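Local coordinates for 3-phytase (Klebsiella pneumoniae, PDB 2WNH), which probably releases phosphate from phytate (inositol hexakisphosphate), starting at the 3-position, as a member of the histidine acid phosphatase family, at residues Thr213-Trp218 with Asn314-Ser319; Asn209-Leu214 with Ala240-Leu245; Ser23-Arg28 with Val288-Asn293. The protein carries 3 engineered substitutions. One frame throughout, in Å; residues are numbered along the deposited sequence.

The three contacts converge on Arg24. Contact 1 and contact 2 share helix 204-219, which turns Arg215 and Leu216 to the loop 314-319 and Val211 to the segment 240-245; their centres lie about 9 Å apart. Contact 3, near the centre of the chain (about 5 Å) and about 10 Å from contact 1 between centres, carries the first five residues of the RHGxRxP signature and the HD motif, which contribute to the active site in this family. Arg24 ties it to both others: its NH2 meets Glu212 OE2 of contact 2 at 2.9 Å, and its NH1 meets Ile315 O of contact 1 at 2.8 Å. A sodium ion is about 10 Å from the Leu244 side chain.

Contact 1: residues Thr213-Trp218 with Asn314-Ser319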
loop_
_atom_site.group_PDB
_atom_site.type_symbol
_atom_site.label_atom_id
_atom_site.label_comp_id
_atom_site.label_asym_id
_atom_site.label_seq_id
_atom_site.Cartn_x
_atom_site.Cartn_y
_atom_site.Cartn_z
ATOM N N THR B 213 2.379 -4.952 39.003
ATOM C CA THR B 213 3.547 -5.570 38.350
ATOM C C THR B 213 3.183 -6.892 37.642
ATOM O O THR B 213 3.630 -7.146 36.508
ATOM C CB THR B 213 4.699 -5.788 39.360
ATOM O OG1 THR B 213 5.033 -4.537 39.986
ATOM C CG2 THR B 213 5.935 -6.376 38.669
ATOM N N LEU B 214 2.384 -7.722 38.307
ATOM C CA LEU B 214 1.933 -8.975 37.700
ATOM C C LEU B 214 1.031 -8.704 36.498
ATOM O O LEU B 214 1.188 -9.337 35.454
ATOM C CB LEU B 214 1.246 -9.870 38.740
ATOM C CG LEU B 214 2.171 -10.301 39.892
ATOM C CD1 LEU B 214 1.336 -11.020 40.931
ATOM C CD2 LEU B 214 3.314 -11.200 39.433
ATOM N N ARG B 215 0.095 -7.758 36.649
ATOM C CA ARG B 215 -0.793 -7.387 35.545
ATOM C C ARG B 215 -0.004 -6.872 34.348
ATOM O O ARG B 215 -0.296 -7.227 33.195
ATOM C CB ARG B 215 -1.794 -6.311 35.990
ATOM C CG ARG B 215 -2.674 -5.786 34.833
ATOM C CD ARG B 215 -2.071 -4.503 34.208
ATOM N NE ARG B 215 -2.438 -3.343 35.027
ATOM C CZ ARG B 215 -3.665 -2.834 35.077
ATOM N NH1 ARG B 215 -4.638 -3.352 34.341
ATOM N NH2 ARG B 215 -3.930 -1.805 35.873
ATOM N N LEU B 216 0.971 -6.008 34.620
ATOM C CA LEU B 216 1.853 -5.476 33.560
ATOM C C LEU B 216 2.706 -6.579 32.918
ATOM O O LEU B 216 2.784 -6.649 31.684
ATOM C CB LEU B 216 2.734 -4.325 34.091
ATOM C CG LEU B 216 1.982 -3.017 34.392
ATOM C CD1 LEU B 216 2.850 -2.086 35.221
ATOM C CD2 LEU B 216 1.485 -2.340 33.114
ATOM N N GLY B 217 3.301 -7.465 33.726
ATOM C CA GLY B 217 4.038 -8.633 33.174
ATOM C C GLY B 217 3.211 -9.589 32.305
ATOM O O GLY B 217 3.735 -10.115 31.297
ATOM N N TRP B 218 1.948 -9.831 32.699
ATOM C CA TRP B 218 0.985 -10.586 31.877
ATOM C C TRP B 218 0.790 -9.870 30.543
ATOM O O TRP B 218 0.907 -10.458 29.458
ATOM C CB TRP B 218 -0.390 -10.754 32.564
ATOM C CG TRP B 218 -1.325 -11.591 31.696
ATOM C CD1 TRP B 218 -2.264 -11.138 30.798
ATOM C CD2 TRP B 218 -1.331 -13.023 31.594
ATOM N NE1 TRP B 218 -2.866 -12.208 30.163
ATOM C CE2 TRP B 218 -2.322 -13.374 30.645
ATOM C CE3 TRP B 218 -0.616 -14.047 32.245
ATOM C CZ2 TRP B 218 -2.601 -14.714 30.306
ATOM C CZ3 TRP B 218 -0.898 -15.389 31.905
ATOM C CH2 TRP B 218 -1.884 -15.701 30.947
ATOM N N ASN B 314 -10.494 -0.188 37.266
ATOM C CA ASN B 314 -9.138 -0.526 36.816
ATOM C C ASN B 314 -8.762 0.317 35.591
ATOM O O ASN B 314 -9.602 0.539 34.711
ATOM C CB ASN B 314 -9.013 -2.017 36.480
ATOM C CG ASN B 314 -7.602 -2.415 36.153
ATOM O OD1 ASN B 314 -7.145 -2.268 35.016
ATOM N ND2 ASN B 314 -6.892 -2.930 37.146
ATOM N N ILE B 315 -7.523 0.806 35.575
ATOM C CA ILE B 315 -6.992 1.612 34.470
ATOM C C ILE B 315 -5.791 0.878 33.808
ATOM O O ILE B 315 -4.645 0.993 34.267
ATOM C CB ILE B 315 -6.569 3.040 34.991
ATOM C CG1 ILE B 315 -7.733 3.752 35.697
ATOM C CG2 ILE B 315 -5.977 3.915 33.855
ATOM C CD1 ILE B 315 -7.246 4.743 36.807
ATOM N N PRO B 316 -6.052 0.081 32.751
ATOM C CA PRO B 316 -4.997 -0.664 32.061
ATOM C C PRO B 316 -3.988 0.191 31.311
ATOM O O PRO B 316 -4.260 1.351 30.970
ATOM C CB PRO B 316 -5.789 -1.538 31.067
ATOM C CG PRO B 316 -7.158 -1.674 31.693
ATOM C CD PRO B 316 -7.382 -0.267 32.222
ATOM N N PRO B 317 -2.799 -0.361 31.046
ATOM C CA PRO B 317 -1.831 0.402 30.234
ATOM C C PRO B 317 -2.406 0.759 28.860
ATOM O O PRO B 317 -3.097 -0.076 28.228
ATOM C CB PRO B 317 -0.655 -0.578 30.083
ATOM C CG PRO B 317 -1.268 -1.944 30.377
ATOM C CD PRO B 317 -2.275 -1.672 31.456
ATOM N N GLY B 318 -2.132 1.981 28.420
ATOM C CA GLY B 318 -2.628 2.508 27.157
ATOM C C GLY B 318 -4.142 2.700 27.098
ATOM O O GLY B 318 -4.686 2.945 26.027
ATOM N N SER B 319 -4.832 2.605 28.237
ATOM C CA SER B 319 -6.266 2.879 28.282
ATOM C C SER B 319 -6.478 4.401 28.287
ATOM O O SER B 319 -5.531 5.153 28.533
ATOM C CB SER B 319 -6.879 2.262 29.541
ATOM O OG SER B 319 -6.401 2.929 30.708
#
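Asn314 OD1 is gripped twice by the guanidinium of Arg215: a firm bond from NH1 at 2.8 Å and a weak one from NH2. The contact joins helix 204-219 of this histidine acid phosphatase to the loop leading into strand 320-328, a loop that ends in a type II beta turn from Pro316 to Ser319. The NH1 bond is fairly straight (162° at the hydrogen), uses a lone pair of OD1 in the plane of the amide, and lies almost in the guanidinium plane. The side chains approach from opposite directions, guanidinium and amide planes 62° apart; Asn314 ND2, 3.4 Å from Arg215 NH2, faces another donor and makes no bond to it. Arg215 leaves the helix with CG anti to the backbone N (chi1 175°), then bends at chi2 and chi3, which swings the guanidinium over to the loop. One face of that group is covered by the prolines: Pro317 CD sits above it toward the rim, 3.9 Å from Arg215 NE, and Pro316 CA lies 3.5 Å from Arg215 NH1. Arg215 NH2 also forms a salt bridge with Glu212 OE1 one helical turn back, so its orientation is held by two residues. Ile315 O, close to NH2 at a poor angle, instead accepts from Arg24 NH1. Leu216 adds an apolar seam beside this polar patch. The Leu216 and Pro317 side chains pass in opposite directions, Leu216 CD2 3.9 Å from Pro317 CG. Pro316 also touches Phe340 and Ala342 of strand 334-342. The turn itself is locked at Pro316 O, which accepts from Ser319 N at 3.1 Å and, on an in-plane lone pair, from Ser319 OG at 2.7 Å.

Contact 2: residues Asn209-Leu214 with Ala240-Leu245; sequences NMVETL and ALLPLL
Val211 is the bump of this interface, pushed into a hollow whose walls are Leu241, Leu242, Leu244 and Leu245. Both its methyls rest against the backbone carbonyl of Leu241: CG2 lies 3.6 Å and CG1 3.7 Å from Leu241 O, the oxygen that also accepts the backbone N-H of Leu244. With CG1 anti to its backbone N (chi1 168°), the fork of Val211 splits its contacts. CG1 presses on Leu242 CD2 at 3.7 Å and looks toward Leu245 CB, whereas CG2 meets Leu241 CB at 3.9 Å and approaches Leu244 CB more loosely. One turn along, Leu214 continues the seam: its CD1 touches Leu241 CD1 at 3.9 Å, the leucines crossing obliquely, and Leu171 of helix 165-175 packs on Leu214 as well. At the other flank Leu245 is the bump. Its CD2 lies only 3.2 Å from Glu212 OE1, a tight fit of a methyl against a carboxylate oxygen. The carboxylate is nonetheless well partnered, since Glu212 OE2 makes a salt bridge with Arg24. A bend at chi2 (67°) folds the end of Glu212 toward Leu245, and the arginine's charge probably favours its ionised form despite the apolar neighbour. The contact is thus a buried, almost wholly apolar packing of helix 204-219 against the segment 240-245, which leads into helix 243-250, within the alpha-helical part of the two-part histidine acid phosphatase fold.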
loop_
_atom_site.group_PDB
_atom_site.type_symbol
_atom_site.label_atom_id
_atom_site.label_comp_id
_atom_site.label_asym_id
_atom_site.label_seq_id
_atom_site.Cartn_x
_atom_site.Cartn_y
_atom_site.Cartn_z
ATOM N N ASN B 209 1.166 -2.611 44.508
ATOM C CA ASN B 209 2.368 -2.559 43.664
ATOM C C ASN B 209 2.653 -3.932 43.042
ATOM O O ASN B 209 3.060 -4.031 41.881
ATOM C CB ASN B 209 3.637 -2.184 44.469
ATOM C CG ASN B 209 3.675 -0.742 44.949
ATOM O OD1 ASN B 209 4.370 -0.438 45.938
ATOM N ND2 ASN B 209 2.973 0.159 44.257
ATOM N N MET B 210 2.494 -4.992 43.842
ATOM C CA MET B 210 2.743 -6.352 43.354
ATOM C C MET B 210 1.744 -6.756 42.267
ATOM O O MET B 210 2.138 -7.277 41.232
ATOM C CB MET B 210 2.718 -7.359 44.513
ATOM C CG MET B 210 3.918 -7.255 45.422
ATOM S SD MET B 210 3.745 -8.459 46.778
ATOM C CE MET B 210 3.008 -7.445 48.008
ATOM N N VAL B 211 0.457 -6.522 42.519
ATOM C CA VAL B 211 -0.614 -6.838 41.568
ATOM C C VAL B 211 -0.462 -6.063 40.248
ATOM O O VAL B 211 -0.597 -6.647 39.183
ATOM C CB VAL B 211 -1.997 -6.613 42.203
ATOM C CG1 VAL B 211 -3.123 -6.660 41.150
ATOM C CG2 VAL B 211 -2.229 -7.657 43.300
ATOM N N GLU B 212 -0.165 -4.771 40.322
ATOM C CA GLU B 212 0.134 -3.997 39.091
ATOM C C GLU B 212 1.301 -4.605 38.304
ATOM O O GLU B 212 1.212 -4.759 37.080
ATOM C CB GLU B 212 0.420 -2.537 39.420
ATOM C CG GLU B 212 0.598 -1.628 38.170
ATOM C CD GLU B 212 -0.676 -1.448 37.338
ATOM O OE1 GLU B 212 -1.801 -1.453 37.894
ATOM O OE2 GLU B 212 -0.543 -1.263 36.100
ATOM N N THR B 213 2.379 -4.952 39.003
ATOM C CA THR B 213 3.547 -5.570 38.350
ATOM C C THR B 213 3.183 -6.892 37.642
ATOM O O THR B 213 3.630 -7.146 36.508
ATOM C CB THR B 213 4.699 -5.788 39.360
ATOM O OG1 THR B 213 5.033 -4.537 39.986
ATOM C CG2 THR B 213 5.935 -6.376 38.669
ATOM N N LEU B 214 2.384 -7.722 38.307
ATOM C CA LEU B 214 1.933 -8.975 37.700
ATOM C C LEU B 214 1.031 -8.704 36.498
ATOM O O LEU B 214 1.188 -9.337 35.454
ATOM C CB LEU B 214 1.246 -9.870 38.740
ATOM C CG LEU B 214 2.171 -10.301 39.892
ATOM C CD1 LEU B 214 1.336 -11.020 40.931
ATOM C CD2 LEU B 214 3.314 -11.200 39.433
ATOM N N ALA B 240 -8.375 -12.229 39.204
ATOM C CA ALA B 240 -8.660 -12.573 40.601
ATOM C C ALA B 240 -7.859 -11.753 41.618
ATOM O O ALA B 240 -8.280 -11.639 42.763
ATOM C CB ALA B 240 -8.405 -14.055 40.820
ATOM N N LEU B 241 -6.711 -11.203 41.211
ATOM C CA LEU B 241 -5.860 -10.408 42.094
ATOM C C LEU B 241 -6.230 -8.931 42.138
ATOM O O LEU B 241 -5.814 -8.220 43.060
ATOM C CB LEU B 241 -4.384 -10.547 41.706
ATOM C CG LEU B 241 -3.845 -11.973 41.704
ATOM C CD1 LEU B 241 -2.444 -12.034 41.117
ATOM C CD2 LEU B 241 -3.865 -12.536 43.125
ATOM N N LEU B 242 -6.972 -8.467 41.128
ATOM C CA LEU B 242 -7.167 -7.033 40.899
ATOM C C LEU B 242 -7.969 -6.311 41.983
ATOM O O LEU B 242 -7.816 -5.092 42.166
ATOM C CB LEU B 242 -7.782 -6.785 39.504
ATOM C CG LEU B 242 -6.885 -7.163 38.322
ATOM C CD1 LEU B 242 -7.628 -6.930 37.000
ATOM C CD2 LEU B 242 -5.530 -6.417 38.355
ATOM N N PRO B 243 -8.806 -7.048 42.718
ATOM C CA PRO B 243 -9.540 -6.457 43.845
ATOM C C PRO B 243 -8.633 -5.686 44.830
ATOM O O PRO B 243 -9.042 -4.676 45.408
ATOM C CB PRO B 243 -10.337 -7.546 44.550
ATOM N N LEU B 244 -7.395 -6.141 45.015
ATOM C CA LEU B 244 -6.446 -5.430 45.873
ATOM C C LEU B 244 -6.049 -4.073 45.293
ATOM O O LEU B 244 -5.795 -3.114 46.018
ATOM C CB LEU B 244 -5.198 -6.284 46.113
ATOM C CG LEU B 244 -5.374 -7.416 47.135
ATOM C CD1 LEU B 244 -4.179 -8.382 47.086
ATOM C CD2 LEU B 244 -5.520 -6.820 48.520
ATOM N N LEU B 245 -5.971 -4.008 43.970
ATOM C CA LEU B 245 -5.571 -2.779 43.317
ATOM C C LEU B 245 -6.717 -1.769 43.404
ATOM O O LEU B 245 -6.488 -0.613 43.712
ATOM C CB LEU B 245 -5.153 -3.093 41.872
ATOM C CG LEU B 245 -4.416 -2.029 41.062
ATOM C CD1 LEU B 245 -3.138 -1.554 41.718
ATOM C CD2 LEU B 245 -4.132 -2.659 39.672
#

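Contact 3: residues Ser23-Arg28 with Val288-Asn293; sequences SRHGIR and VAHDTN
Ser23 O accepts the N-H of Ala289 at 2.9 Å, and His25 N returns a bond to Ala289 O at 3.0 Å; together they lay the ends of strands 14-24 and 284-289 side by side in parallel. From the strand end, the Arg24 side chain runs extended alongside Asp291. Asp291 OD2 lies over the centre of one guanidinium face, 3.5 Å from Arg24 NH2, a salt bridge of charge alone. Water 1 joins the pair in addition, accepting from Arg24 NE and Asp291 N. His25 and His290 meet obliquely, their planes 69° apart, and water 2 lies 2.8 Å from both His25 NE2 and His290 ND1. Further out, His25 ND1 donates to Gly26 O within its ring plane (2.8 Å), fixing the ring's rotation. His290 NE2 bonds Ser96 OG, and His290, the N-cap of helix 291-301, donates its backbone N to Asn293 OD1. Ile315 and Glu212 also hold Arg24. The sequence from Arg24 to Arg28 belongs to the RHGxRxP signature and His290-Asp291 to the HD motif, which contribute to the active site of histidine acid phosphatases.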
loop_
_atom_site.group_PDB
_atom_site.type_symbol
_atom_site.label_atom_id
_atom_site.label_comp_id
_atom_site.label_asym_id
_atom_site.label_seq_id
_atom_site.Cartn_x
_atom_site.Cartn_y
_atom_site.Cartn_z
ATOM N N SER B 23 -4.889 9.698 28.117
ATOM C CA SER B 23 -4.391 8.341 28.007
ATOM C C SER B 23 -3.411 8.039 29.129
ATOM O O SER B 23 -2.629 8.913 29.510
ATOM C CB SER B 23 -3.634 8.186 26.686
ATOM O OG SER B 23 -3.129 6.857 26.523
ATOM N N ARG B 24 -3.421 6.792 29.608
ATOM C CA ARG B 24 -2.356 6.299 30.467
ATOM C C ARG B 24 -1.201 5.937 29.554
ATOM O O ARG B 24 -1.406 5.576 28.381
ATOM C CB ARG B 24 -2.808 5.035 31.241
ATOM C CG ARG B 24 -1.796 4.606 32.306
ATOM C CD ARG B 24 -2.130 3.255 32.947
ATOM N NE ARG B 24 -0.984 2.822 33.783
ATOM C CZ ARG B 24 -0.868 1.628 34.370
ATOM N NH1 ARG B 24 -1.834 0.727 34.260
ATOM N NH2 ARG B 24 0.240 1.329 35.058
ATOM N N HIS B 25 0.012 6.006 30.085
ATOM C CA HIS B 25 1.147 5.434 29.356
ATOM C C HIS B 25 0.937 3.923 29.123
ATOM O O HIS B 25 0.080 3.287 29.756
ATOM C CB HIS B 25 2.443 5.728 30.107
ATOM C CG HIS B 25 2.460 5.175 31.493
ATOM N ND1 HIS B 25 2.581 3.827 31.759
ATOM C CD2 HIS B 25 2.365 5.795 32.696
ATOM C CE1 HIS B 25 2.561 3.639 33.070
ATOM N NE2 HIS B 25 2.430 4.816 33.659
ATOM N N GLY B 26 1.675 3.372 28.166
ATOM C CA GLY B 26 1.632 1.938 27.893
ATOM C C GLY B 26 2.411 1.125 28.918
ATOM O O GLY B 26 2.857 1.647 29.949
ATOM N N ILE B 27 2.558 -0.165 28.626
ATOM C CA ILE B 27 3.220 -1.106 29.539
ATOM C C ILE B 27 4.643 -0.680 29.922
ATOM O O ILE B 27 5.442 -0.290 29.077
ATOM C CB ILE B 27 3.223 -2.530 28.933
ATOM C CG1 ILE B 27 1.780 -2.976 28.629
ATOM C CG2 ILE B 27 3.990 -3.532 29.838
ATOM C CD1 ILE B 27 1.711 -4.081 27.597
ATOM N N ARG B 28 4.936 -0.729 31.229
ATOM C CA ARG B 28 6.290 -0.472 31.763
ATOM C C ARG B 28 6.634 -1.604 32.742
ATOM O O ARG B 28 5.718 -2.250 33.275
ATOM C CB ARG B 28 6.324 0.845 32.564
ATOM C CG ARG B 28 5.199 0.964 33.584
ATOM C CD ARG B 28 5.569 1.977 34.680
ATOM N NE ARG B 28 4.528 2.036 35.704
ATOM C CZ ARG B 28 4.344 1.110 36.646
ATOM N NH1 ARG B 28 5.151 0.048 36.741
ATOM N NH2 ARG B 28 3.347 1.264 37.520
ATOM N N VAL B 288 -1.273 12.733 27.578
ATOM C CA VAL B 288 -0.756 11.426 27.935
ATOM C C VAL B 288 -0.057 11.544 29.294
ATOM O O VAL B 288 0.928 12.283 29.439
ATOM C CB VAL B 288 0.170 10.862 26.823
ATOM C CG1 VAL B 288 0.617 9.440 27.167
ATOM C CG2 VAL B 288 -0.582 10.849 25.446
ATOM N N ALA B 289 -0.577 10.794 30.259
ATOM C CA ALA B 289 -0.094 10.876 31.639
ATOM C C ALA B 289 -0.203 9.522 32.347
ATOM O O ALA B 289 0.094 8.475 31.765
ATOM C CB ALA B 289 -0.828 11.993 32.405
ATOM N N HIS B 290 -0.648 9.542 33.595
ATOM C CA HIS B 290 -0.484 8.389 34.487
ATOM C C HIS B 290 -1.839 7.929 35.001
ATOM O O HIS B 290 -2.831 8.665 34.938
ATOM C CB HIS B 290 0.512 8.745 35.619
ATOM C CG HIS B 290 1.757 9.416 35.116
ATOM N ND1 HIS B 290 2.919 8.726 34.828
ATOM C CD2 HIS B 290 1.998 10.709 34.781
ATOM C CE1 HIS B 290 3.828 9.569 34.365
ATOM N NE2 HIS B 290 3.294 10.780 34.328
ATOM N N ASP B 291 -1.891 6.692 35.490
ATOM C CA ASP B 291 -3.130 6.156 36.025
ATOM C C ASP B 291 -3.618 7.008 37.193
ATOM O O ASP B 291 -4.811 7.182 37.361
ATOM C CB ASP B 291 -2.999 4.673 36.418
ATOM C CG ASP B 291 -1.750 4.359 37.260
ATOM O OD1 ASP B 291 -1.023 5.265 37.739
ATOM O OD2 ASP B 291 -1.507 3.157 37.454
ATOM N N THR B 292 -2.681 7.547 37.974
ATOM C CA THR B 292 -2.998 8.484 39.060
ATOM C C THR B 292 -3.903 9.644 38.586
ATOM O O THR B 292 -4.925 9.979 39.207
ATOM C CB THR B 292 -1.681 9.043 39.627
ATOM O OG1 THR B 292 -0.918 7.949 40.158
ATOM C CG2 THR B 292 -1.949 10.039 40.767
ATOM N N ASN B 293 -3.510 10.253 37.470
ATOM C CA ASN B 293 -4.249 11.372 36.903
ATOM C C ASN B 293 -5.643 10.959 36.432
ATOM O O ASN B 293 -6.636 11.648 36.709
ATOM C CB ASN B 293 -3.455 11.990 35.745
ATOM C CG ASN B 293 -2.053 12.393 36.146
ATOM O OD1 ASN B 293 -1.086 11.716 35.810
ATOM N ND2 ASN B 293 -1.940 13.472 36.910
HETATM O O HOH W 1 0.415 4.921 35.260
HETATM O O HOH W 2 3.268 6.209 35.882
#